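Local structure of phosphoribosylglycinamide synthetase (Anaerococcus prevotii, 4DIM) at residues 232-235 and 236-240; 253-256 and 257-260; 264-268 and 269-273. The protein probably acts as an ATP-dependent ligase of the ATP-grasp type, binding ATP and a divalent metal ion. All coordinates share one frame; numbering follows the deposited sequence.

Contact 1. Residues 232-235 and 236-240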
ATOM      1  N   LEU A 232       3.276  16.344  -1.011  1.00 79.39           N
ATOM      2  CA  LEU A 232       1.972  16.587  -0.374  1.00 78.42           C
ATOM      3  C   LEU A 232       1.867  18.071  -0.058  1.00 85.45           C
ATOM      4  O   LEU A 232       2.816  18.633   0.493  1.00 84.60           O
ATOM      5  CB  LEU A 232       1.878  15.730   0.904  1.00 76.10           C
ATOM      6  CG  LEU A 232       0.556  15.728   1.607  1.00 80.01           C
ATOM      7  CD1 LEU A 232      -0.540  15.069   0.736  1.00 79.64           C
ATOM      8  CD2 LEU A 232       0.693  15.094   2.977  1.00 78.07           C
ATOM      9  N   ASP A 233       0.758  18.719  -0.444  1.00 86.67           N
ATOM     10  CA  ASP A 233       0.600  20.152  -0.195  1.00 90.92           C
ATOM     11  C   ASP A 233       0.060  20.399   1.223  1.00 98.18           C
ATOM     12  O   ASP A 233      -1.155  20.562   1.459  1.00100.10           O
ATOM     13  CB  ASP A 233      -0.279  20.847  -1.237  1.00 95.28           C
ATOM     14  CG  ASP A 233      -0.314  22.362  -1.033  1.00124.41           C
ATOM     15  OD1 ASP A 233      -1.425  22.912  -0.844  1.00130.96           O
ATOM     16  OD2 ASP A 233       0.781  22.987  -0.979  1.00133.85           O
ATOM     17  N   VAL A 234       1.010  20.420   2.163  1.00 92.18           N
ATOM     18  CA  VAL A 234       0.776  20.711   3.572  1.00 89.41           C
ATOM     19  C   VAL A 234       1.945  21.524   4.088  1.00 90.18           C
ATOM     20  O   VAL A 234       3.016  21.557   3.468  1.00 88.65           O
ATOM     21  CB  VAL A 234       0.577  19.422   4.404  1.00 89.34           C
ATOM     22  CG1 VAL A 234      -0.765  18.761   4.099  1.00 87.21           C
ATOM     23  CG2 VAL A 234       1.736  18.439   4.212  1.00 86.39           C
ATOM     24  N   LYS A 235       1.769  22.123   5.255  1.00 88.31           N
ATOM     25  CA  LYS A 235       2.855  22.859   5.911  1.00 88.97           C
ATOM     26  C   LYS A 235       3.968  21.847   6.314  1.00 92.06           C
ATOM     27  O   LYS A 235       3.671  20.674   6.559  1.00 88.28           O
ATOM     28  CB  LYS A 235       2.344  23.588   7.148  1.00 90.96           C
ATOM     29  CG  LYS A 235       1.237  24.589   6.919  1.00 93.45           C
ATOM     30  CD  LYS A 235       1.604  25.781   6.116  1.00 84.90           C
ATOM     31  CE  LYS A 235       0.802  27.015   6.439  1.00106.69           C
ATOM     32  NZ  LYS A 235       1.572  28.006   7.277  1.00129.83           N
ATOM     33  N   ASP A 236       5.220  22.298   6.448  1.00 90.21           N
ATOM     34  CA  ASP A 236       6.299  21.374   6.829  1.00 88.42           C
ATOM     35  C   ASP A 236       6.064  20.733   8.226  1.00 90.92           C
ATOM     36  O   ASP A 236       6.583  19.650   8.476  1.00 90.70           O
ATOM     37  CB  ASP A 236       7.665  22.074   6.822  1.00 92.30           C
ATOM     38  CG  ASP A 236       8.157  22.681   5.509  1.00 98.48           C
ATOM     39  OD1 ASP A 236       7.890  22.095   4.441  1.00 95.51           O
ATOM     40  OD2 ASP A 236       8.929  23.663   5.567  1.00111.43           O
ATOM     41  N   ASP A 237       5.273  21.383   9.116  1.00 86.14           N
ATOM     42  CA  ASP A 237       4.944  20.881  10.444  1.00 84.48           C
ATOM     43  C   ASP A 237       4.133  19.562  10.378  1.00 87.32           C
ATOM     44  O   ASP A 237       4.314  18.689  11.228  1.00 85.20           O
ATOM     45  CB  ASP A 237       4.160  21.947  11.217  1.00 88.44           C
ATOM     46  CG  ASP A 237       3.874  21.554  12.648  1.00117.74           C
ATOM     47  OD1 ASP A 237       2.704  21.715  13.086  1.00121.67           O
ATOM     48  OD2 ASP A 237       4.799  21.004  13.317  1.00128.00           O
ATOM     49  N   ILE A 238       3.293  19.407   9.339  1.00 84.22           N
ATOM     50  CA  ILE A 238       2.502  18.200   9.109  1.00 81.97           C
ATOM     51  C   ILE A 238       3.438  17.102   8.599  1.00 82.75           C
ATOM     52  O   ILE A 238       3.321  15.943   8.993  1.00 78.41           O
ATOM     53  CB  ILE A 238       1.327  18.480   8.103  1.00 84.22           C
ATOM     54  CG1 ILE A 238       0.469  19.675   8.538  1.00 85.35           C
ATOM     55  CG2 ILE A 238       0.442  17.248   7.919  1.00 82.25           C
ATOM     56  CD1 ILE A 238       0.049  19.684  10.025  1.00 82.89           C
ATOM     57  N   ILE A 239       4.392  17.484   7.760  1.00 81.95           N
ATOM     58  CA  ILE A 239       5.367  16.537   7.193  1.00 81.31           C
ATOM     59  C   ILE A 239       6.209  15.924   8.347  1.00 89.72           C
ATOM     60  O   ILE A 239       6.462  14.733   8.349  1.00 89.67           O
ATOM     61  CB  ILE A 239       6.270  17.232   6.120  1.00 83.73           C
ATOM     62  CG1 ILE A 239       5.461  17.764   4.915  1.00 83.66           C
ATOM     63  CG2 ILE A 239       7.421  16.329   5.662  1.00 81.46           C
ATOM     64  CD1 ILE A 239       4.872  16.708   3.928  1.00 94.66           C
ATOM     65  N   GLU A 240       6.634  16.745   9.301  1.00 90.65           N
ATOM     66  CA  GLU A 240       7.447  16.308  10.444  1.00 91.55           C
ATOM     67  C   GLU A 240       6.653  15.541  11.457  1.00 93.68           C
ATOM     68  O   GLU A 240       7.186  14.625  12.074  1.00 93.71           O
ATOM     69  CB  GLU A 240       8.095  17.504  11.120  1.00 95.71           C
ATOM     70  CG  GLU A 240       9.113  18.218  10.244  1.00112.14           C
ATOM     71  CD  GLU A 240      10.167  17.375   9.533  1.00135.27           C
ATOM     72  OE1 GLU A 240      10.936  16.657  10.220  1.00126.60           O
ATOM     73  OE2 GLU A 240      10.236  17.458   8.281  1.00120.60           O
TER
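V234 meets I239 at an angle: their side chains cross obliquely, with V234 CG2 lying 3.6 Å from I239 CD1. With CG1 of V234 anti to the carbonyl carbon (chi1 -71°), CG2 falls between the backbone N and that carbon and faces the outer end of the isoleucine. I239 turns CG1 back along the chain, anti to its carbonyl carbon (chi1 -62°), which carries CD1 toward V234. I238 approaches V234 by its branch point instead, V234 CB to I238 CB being 3.9 Å. L232 adds a looser touch, 4.4 Å from its CB to I239 CD1, and both residues also pack on P212 of strand 206-219. The polar element is the carbonyl of K235: I238 N donates to K235 O over 3.1 Å, with the donor 52° above the carbonyl plane, and I239 N makes a weak second bond to K235 O at 3.5 Å. The charged end of D237 is taken up by K241, one turn further on. K235 occupies the N-cap position of helix 236-253, so V234 is N' and I239 is N4, and their apolar contact across the helix start is a hydrophobic staple.

Contact 2. Residues 253-256 and 257-260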
ATOM      1  N   LEU A 253       5.203  -1.502  16.716  1.00 89.97           N
ATOM      2  CA  LEU A 253       4.853  -2.763  16.085  1.00 89.81           C
ATOM      3  C   LEU A 253       6.054  -3.685  15.787  1.00 94.11           C
ATOM      4  O   LEU A 253       5.830  -4.839  15.424  1.00 95.44           O
ATOM      5  CB  LEU A 253       4.136  -2.430  14.781  1.00 87.19           C
ATOM      6  CG  LEU A 253       2.818  -1.699  14.938  1.00 91.50           C
ATOM      7  CD1 LEU A 253       2.398  -1.142  13.633  1.00 89.36           C
ATOM      8  CD2 LEU A 253       1.737  -2.619  15.474  1.00 95.55           C
ATOM      9  N   GLY A 254       7.287  -3.196  15.914  1.00 89.96           N
ATOM     10  CA  GLY A 254       8.475  -4.013  15.697  1.00 91.06           C
ATOM     11  C   GLY A 254       8.790  -4.355  14.252  1.00 93.28           C
ATOM     12  O   GLY A 254       9.354  -5.422  13.980  1.00 93.56           O
ATOM     13  N   LEU A 255       8.463  -3.444  13.316  1.00 86.43           N
ATOM     14  CA  LEU A 255       8.756  -3.692  11.922  1.00 85.97           C
ATOM     15  C   LEU A 255      10.226  -3.490  11.639  1.00 90.17           C
ATOM     16  O   LEU A 255      10.808  -2.553  12.172  1.00 92.31           O
ATOM     17  CB  LEU A 255       7.949  -2.788  10.995  1.00 84.58           C
ATOM     18  CG  LEU A 255       6.516  -3.184  10.726  1.00 90.81           C
ATOM     19  CD1 LEU A 255       5.640  -2.700  11.819  1.00 93.69           C
ATOM     20  CD2 LEU A 255       6.019  -2.547   9.470  1.00 93.80           C
ATOM     21  N   ASN A 256      10.827  -4.325  10.772  1.00 85.38           N
ATOM     22  CA  ASN A 256      12.214  -4.137  10.389  1.00 86.18           C
ATOM     23  C   ASN A 256      12.526  -4.799   9.048  1.00 89.20           C
ATOM     24  O   ASN A 256      11.806  -5.688   8.610  1.00 87.91           O
ATOM     25  CB  ASN A 256      13.127  -4.688  11.479  1.00 90.64           C
ATOM     26  CG  ASN A 256      14.564  -4.272  11.360  1.00101.77           C
ATOM     27  OD1 ASN A 256      14.876  -3.215  10.810  1.00100.35           O
ATOM     28  ND2 ASN A 256      15.478  -5.120  11.808  1.00 89.18           N
ATOM     29  N   ASN A 257      13.577  -4.316   8.378  1.00 86.67           N
ATOM     30  CA  ASN A 257      14.104  -4.872   7.134  1.00 86.51           C
ATOM     31  C   ASN A 257      12.981  -5.066   6.113  1.00 87.11           C
ATOM     32  O   ASN A 257      12.838  -6.114   5.454  1.00 86.75           O
ATOM     33  CB  ASN A 257      14.825  -6.179   7.407  1.00 91.21           C
ATOM     34  CG  ASN A 257      16.000  -6.073   8.374  1.00103.07           C
ATOM     35  OD1 ASN A 257      16.658  -5.043   8.479  1.00 92.33           O
ATOM     36  ND2 ASN A 257      16.339  -7.166   9.050  1.00 99.30           N
ATOM     37  N   CYS A 258      12.193  -4.014   5.994  1.00 79.85           N
ATOM     38  CA  CYS A 258      11.053  -3.972   5.116  1.00 76.69           C
ATOM     39  C   CYS A 258      10.769  -2.570   4.701  1.00 75.90           C
ATOM     40  O   CYS A 258      11.105  -1.622   5.404  1.00 69.75           O
ATOM     41  CB  CYS A 258       9.824  -4.588   5.790  1.00 77.40           C
ATOM     42  SG  CYS A 258       9.242  -3.705   7.265  1.00 81.69           S
ATOM     43  N   ALA A 259      10.096  -2.457   3.533  1.00 75.33           N
ATOM     44  CA  ALA A 259       9.537  -1.200   3.036  1.00 72.77           C
ATOM     45  C   ALA A 259       8.200  -1.103   3.733  1.00 75.29           C
ATOM     46  O   ALA A 259       7.648  -2.136   4.098  1.00 77.37           O
ATOM     47  CB  ALA A 259       9.404  -1.249   1.522  1.00 72.63           C
ATOM     48  N   VAL A 260       7.726   0.074   4.012  1.00 71.12           N
ATOM     49  CA  VAL A 260       6.473   0.282   4.762  1.00 70.76           C
ATOM     50  C   VAL A 260       5.526   1.211   4.017  1.00 73.66           C
ATOM     51  O   VAL A 260       5.927   2.183   3.371  1.00 72.40           O
ATOM     52  CB  VAL A 260       6.809   0.865   6.173  1.00 75.69           C
ATOM     53  CG1 VAL A 260       5.549   1.200   6.981  1.00 73.58           C
ATOM     54  CG2 VAL A 260       7.748  -0.076   6.950  1.00 77.54           C
TER
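N257 and N256 lie side by side, their side chains pointing the same way with the amide planes 36° apart, where the chain leaves helix 236-253 and enters strand 258-267. The helix finishes in a Schellman motif, with G254 at positive phi, and the strand opens with a G1 beta bulge in which N257 and C258 both face V202 of strand 194-203. At N257 the backbone is itself in the left-handed region, as is usual at the first position of a G1 bulge. Its OD1 accepts a hydrogen bond from the backbone N of K204, while N256 OD1 takes the N-H of N205, so the two neighbouring amides hold consecutive residues of the turn between strands 194-203 and 206-219. C258 follows, with chi1 64° setting SG between its own backbone N and carbonyl carbon; from there SG lies 4.1 Å from L255 CB. A259 packs on F201 of strand 194-203. V260 brings the chain back toward L255, and both side chains also touch L276 of strand 270-277. The two are set at a slant to each other, and the meeting is by one methyl from each: V260 CG2 lies 3.9 Å from L255 CD2.

Contact 3. Residues 264-268 and 269-273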
HETATM    1  N   MSE A 264      -2.649   7.560   6.516  1.00 72.64           N
HETATM    2  CA  MSE A 264      -2.743   8.624   7.484  1.00 73.20           C
HETATM    3  C   MSE A 264      -4.058   9.389   7.372  1.00 78.78           C
HETATM    4  O   MSE A 264      -4.761   9.336   6.375  1.00 76.38           O
HETATM    5  CB  MSE A 264      -1.615   9.657   7.223  1.00 75.71           C
HETATM    6  CG  MSE A 264      -0.154   9.102   6.948  1.00 80.41           C
HETATM    7 SE   MSE A 264       0.707   8.526   8.519  0.81 88.31          SE
HETATM    8  CE  MSE A 264       0.329  10.035   9.890  1.00 86.39           C
ATOM      9  N   ILE A 265      -4.303  10.224   8.356  1.00 81.31           N
ATOM     10  CA  ILE A 265      -5.393  11.200   8.323  1.00 83.38           C
ATOM     11  C   ILE A 265      -4.945  12.452   9.087  1.00 86.19           C
ATOM     12  O   ILE A 265      -4.345  12.364  10.161  1.00 85.10           O
ATOM     13  CB  ILE A 265      -6.740  10.664   8.832  1.00 88.49           C
ATOM     14  CG1 ILE A 265      -7.836  11.748   8.749  1.00 90.37           C
ATOM     15  CG2 ILE A 265      -6.617  10.141  10.240  1.00 92.54           C
ATOM     16  CD1 ILE A 265      -9.084  11.264   8.489  1.00 93.52           C
ATOM     17  N   LEU A 266      -5.243  13.615   8.531  1.00 82.45           N
ATOM     18  CA  LEU A 266      -4.888  14.867   9.191  1.00 83.63           C
ATOM     19  C   LEU A 266      -6.151  15.519   9.775  1.00 87.22           C
ATOM     20  O   LEU A 266      -7.091  15.794   9.028  1.00 85.49           O
ATOM     21  CB  LEU A 266      -4.154  15.777   8.190  1.00 82.70           C
ATOM     22  CG  LEU A 266      -4.170  17.258   8.418  1.00 87.81           C
ATOM     23  CD1 LEU A 266      -3.362  17.624   9.651  1.00 89.38           C
ATOM     24  CD2 LEU A 266      -3.593  17.925   7.239  1.00 88.74           C
ATOM     25  N   LYS A 267      -6.169  15.732  11.119  1.00 85.74           N
ATOM     26  CA  LYS A 267      -7.266  16.413  11.821  1.00 88.91           C
ATOM     27  C   LYS A 267      -6.723  17.454  12.786  1.00 93.22           C
ATOM     28  O   LYS A 267      -6.007  17.105  13.731  1.00 90.90           O
ATOM     29  CB  LYS A 267      -8.173  15.416  12.593  1.00 93.23           C
ATOM     30  CG  LYS A 267      -9.339  16.068  13.370  1.00 95.94           C
ATOM     31  CD  LYS A 267     -10.241  15.009  13.957  1.00103.16           C
ATOM     32  CE  LYS A 267     -11.393  15.506  14.817  1.00106.76           C
ATOM     33  NZ  LYS A 267     -12.278  14.382  15.251  1.00118.88           N
ATOM     34  N   ASP A 268      -7.118  18.724  12.591  1.00 93.72           N
ATOM     35  CA  ASP A 268      -6.762  19.819  13.508  1.00 96.99           C
ATOM     36  C   ASP A 268      -5.246  19.868  13.806  1.00101.36           C
ATOM     37  O   ASP A 268      -4.830  19.912  14.972  1.00104.34           O
ATOM     38  CB  ASP A 268      -7.563  19.698  14.823  1.00100.19           C
ATOM     39  CG  ASP A 268      -9.081  19.634  14.622  1.00112.67           C
ATOM     40  OD1 ASP A 268      -9.577  20.206  13.611  1.00112.58           O
ATOM     41  OD2 ASP A 268      -9.782  19.028  15.493  1.00118.05           O
ATOM     42  N   ASN A 269      -4.439  19.888  12.740  1.00 93.31           N
ATOM     43  CA  ASN A 269      -2.984  19.911  12.827  1.00 93.01           C
ATOM     44  C   ASN A 269      -2.408  18.743  13.674  1.00 96.41           C
ATOM     45  O   ASN A 269      -1.386  18.871  14.340  1.00 96.57           O
ATOM     46  CB  ASN A 269      -2.478  21.291  13.318  1.00 94.53           C
ATOM     47  CG  ASN A 269      -2.660  22.319  12.234  1.00115.99           C
ATOM     48  OD1 ASN A 269      -2.240  22.109  11.082  1.00 97.59           O
ATOM     49  ND2 ASN A 269      -3.374  23.403  12.532  1.00118.83           N
ATOM     50  N   GLU A 270      -3.013  17.584  13.551  1.00 92.89           N
ATOM     51  CA  GLU A 270      -2.527  16.376  14.191  1.00 91.59           C
ATOM     52  C   GLU A 270      -2.794  15.284  13.252  1.00 91.68           C
ATOM     53  O   GLU A 270      -3.802  15.331  12.540  1.00 90.48           O
ATOM     54  CB  GLU A 270      -3.156  16.131  15.568  1.00 95.41           C
ATOM     55  CG  GLU A 270      -2.520  16.966  16.681  1.00110.40           C
ATOM     56  CD  GLU A 270      -1.010  16.871  16.836  1.00125.07           C
ATOM     57  OE1 GLU A 270      -0.431  15.815  16.479  1.00132.13           O
ATOM     58  OE2 GLU A 270      -0.405  17.874  17.280  1.00106.54           O
ATOM     59  N   VAL A 271      -1.854  14.333  13.178  1.00 86.47           N
ATOM     60  CA  VAL A 271      -1.945  13.243  12.214  1.00 83.04           C
ATOM     61  C   VAL A 271      -2.115  11.961  12.957  1.00 83.64           C
ATOM     62  O   VAL A 271      -1.622  11.808  14.059  1.00 81.69           O
ATOM     63  CB  VAL A 271      -0.742  13.214  11.242  1.00 85.79           C
ATOM     64  CG1 VAL A 271      -0.606  14.552  10.537  1.00 84.91           C
ATOM     65  CG2 VAL A 271       0.566  12.850  11.956  1.00 86.66           C
ATOM     66  N   TYR A 272      -2.843  11.045  12.349  1.00 82.19           N
ATOM     67  CA  TYR A 272      -3.182   9.742  12.920  1.00 80.90           C
ATOM     68  C   TYR A 272      -2.941   8.650  11.909  1.00 82.26           C
ATOM     69  O   TYR A 272      -3.230   8.851  10.724  1.00 78.87           O
ATOM     70  CB  TYR A 272      -4.663   9.723  13.346  1.00 81.18           C
ATOM     71  CG  TYR A 272      -5.019  10.821  14.318  1.00 84.13           C
ATOM     72  CD1 TYR A 272      -5.076  10.576  15.686  1.00 87.47           C
ATOM     73  CD2 TYR A 272      -5.365  12.089  13.870  1.00 84.60           C
ATOM     74  CE1 TYR A 272      -5.381  11.589  16.587  1.00 90.24           C
ATOM     75  CE2 TYR A 272      -5.686  13.107  14.760  1.00 87.57           C
ATOM     76  CZ  TYR A 272      -5.661  12.864  16.124  1.00101.42           C
ATOM     77  OH  TYR A 272      -5.964  13.866  17.037  1.00113.16           O
ATOM     78  N   ILE A 273      -2.483   7.472  12.390  1.00 80.01           N
ATOM     79  CA  ILE A 273      -2.239   6.308  11.548  1.00 78.37           C
ATOM     80  C   ILE A 273      -3.466   5.485  11.521  1.00 83.51           C
ATOM     81  O   ILE A 273      -3.874   4.977  12.564  1.00 84.57           O
ATOM     82  CB  ILE A 273      -1.047   5.483  12.087  1.00 82.64           C
ATOM     83  CG1 ILE A 273       0.238   6.329  12.057  1.00 82.08           C
ATOM     84  CG2 ILE A 273      -0.893   4.144  11.296  1.00 85.33           C
ATOM     85  CD1 ILE A 273       1.328   5.727  12.496  1.00 86.01           C
TER
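Backbone hydrogen bonds tie I265 to Y272 in both directions: I265 N donates to Y272 O at 2.9 Å, and Y272 N returns the bond to I265 O at 3.0 Å. Both donors lie in the plane of the carbonyl they address. Nearer the turn, K267 N reaches E270 O at 2.8 Å, nearly along the C=O axis, whereas the return bond from E270 N to K267 O is weak, with an angle at the hydrogen of only 127°. CA-H...O contacts supplement this ladder; V271 CA lies 3.3 Å from I265 O, so that carbonyl receives both the N-H of Y272 and a CA-H from its neighbour.

The strands run at 153° to each other, their axes 4.7 Å apart at the closest, and form an antiparallel beta hairpin. D268 and N269, both with positive phi, make its two-residue turn, as in a type I' turn. Strand 270-277 is the outermost of its sheet within the chain.

Apolar packing divides between the two faces. On the face with M264, L266, V271 and I273, which helix 236-253 covers, the selenomethionine M264 is bent at chi2 and chi3, and this curl carries its CE across to V271 CG2 at 3.5 Å. Its selenium passes at an angle to I273, with SE to I273 CG1 at 4.2 Å. L266 sends CD1 toward the backbone of E270. The other face carries I265, K267, E270 and Y272. There I265 CG2 meets Y272 CB at 3.7 Å, the two side chains inclined to each other, and the carbonyl oxygen of I265 sits at the edge of the tyrosine ring, near its plane. K267 CB comes obliquely to Y272 CE2, while the extended lysine chain ends in a long, weak ion pair with E192.

The three contacts follow one another along the chain, covering the start of helix 236-253, the passage from its end into strand 258-267, and the hairpin to strand 270-277. Contacts 1 and 3 have centres 11 Å apart and touch through I238: its CG2 is 3.9 Å from V271 CG1, and its CD1 is 4.0 Å from L266 CD1. The first helical turn therefore rests on the hairpin's helix-facing side. Contact 2 is about 23 Å from contact 1 and 22 Å from contact 3, centre to centre, at the opposite end of the helix. All three lie in the ATP-grasp part of the chain.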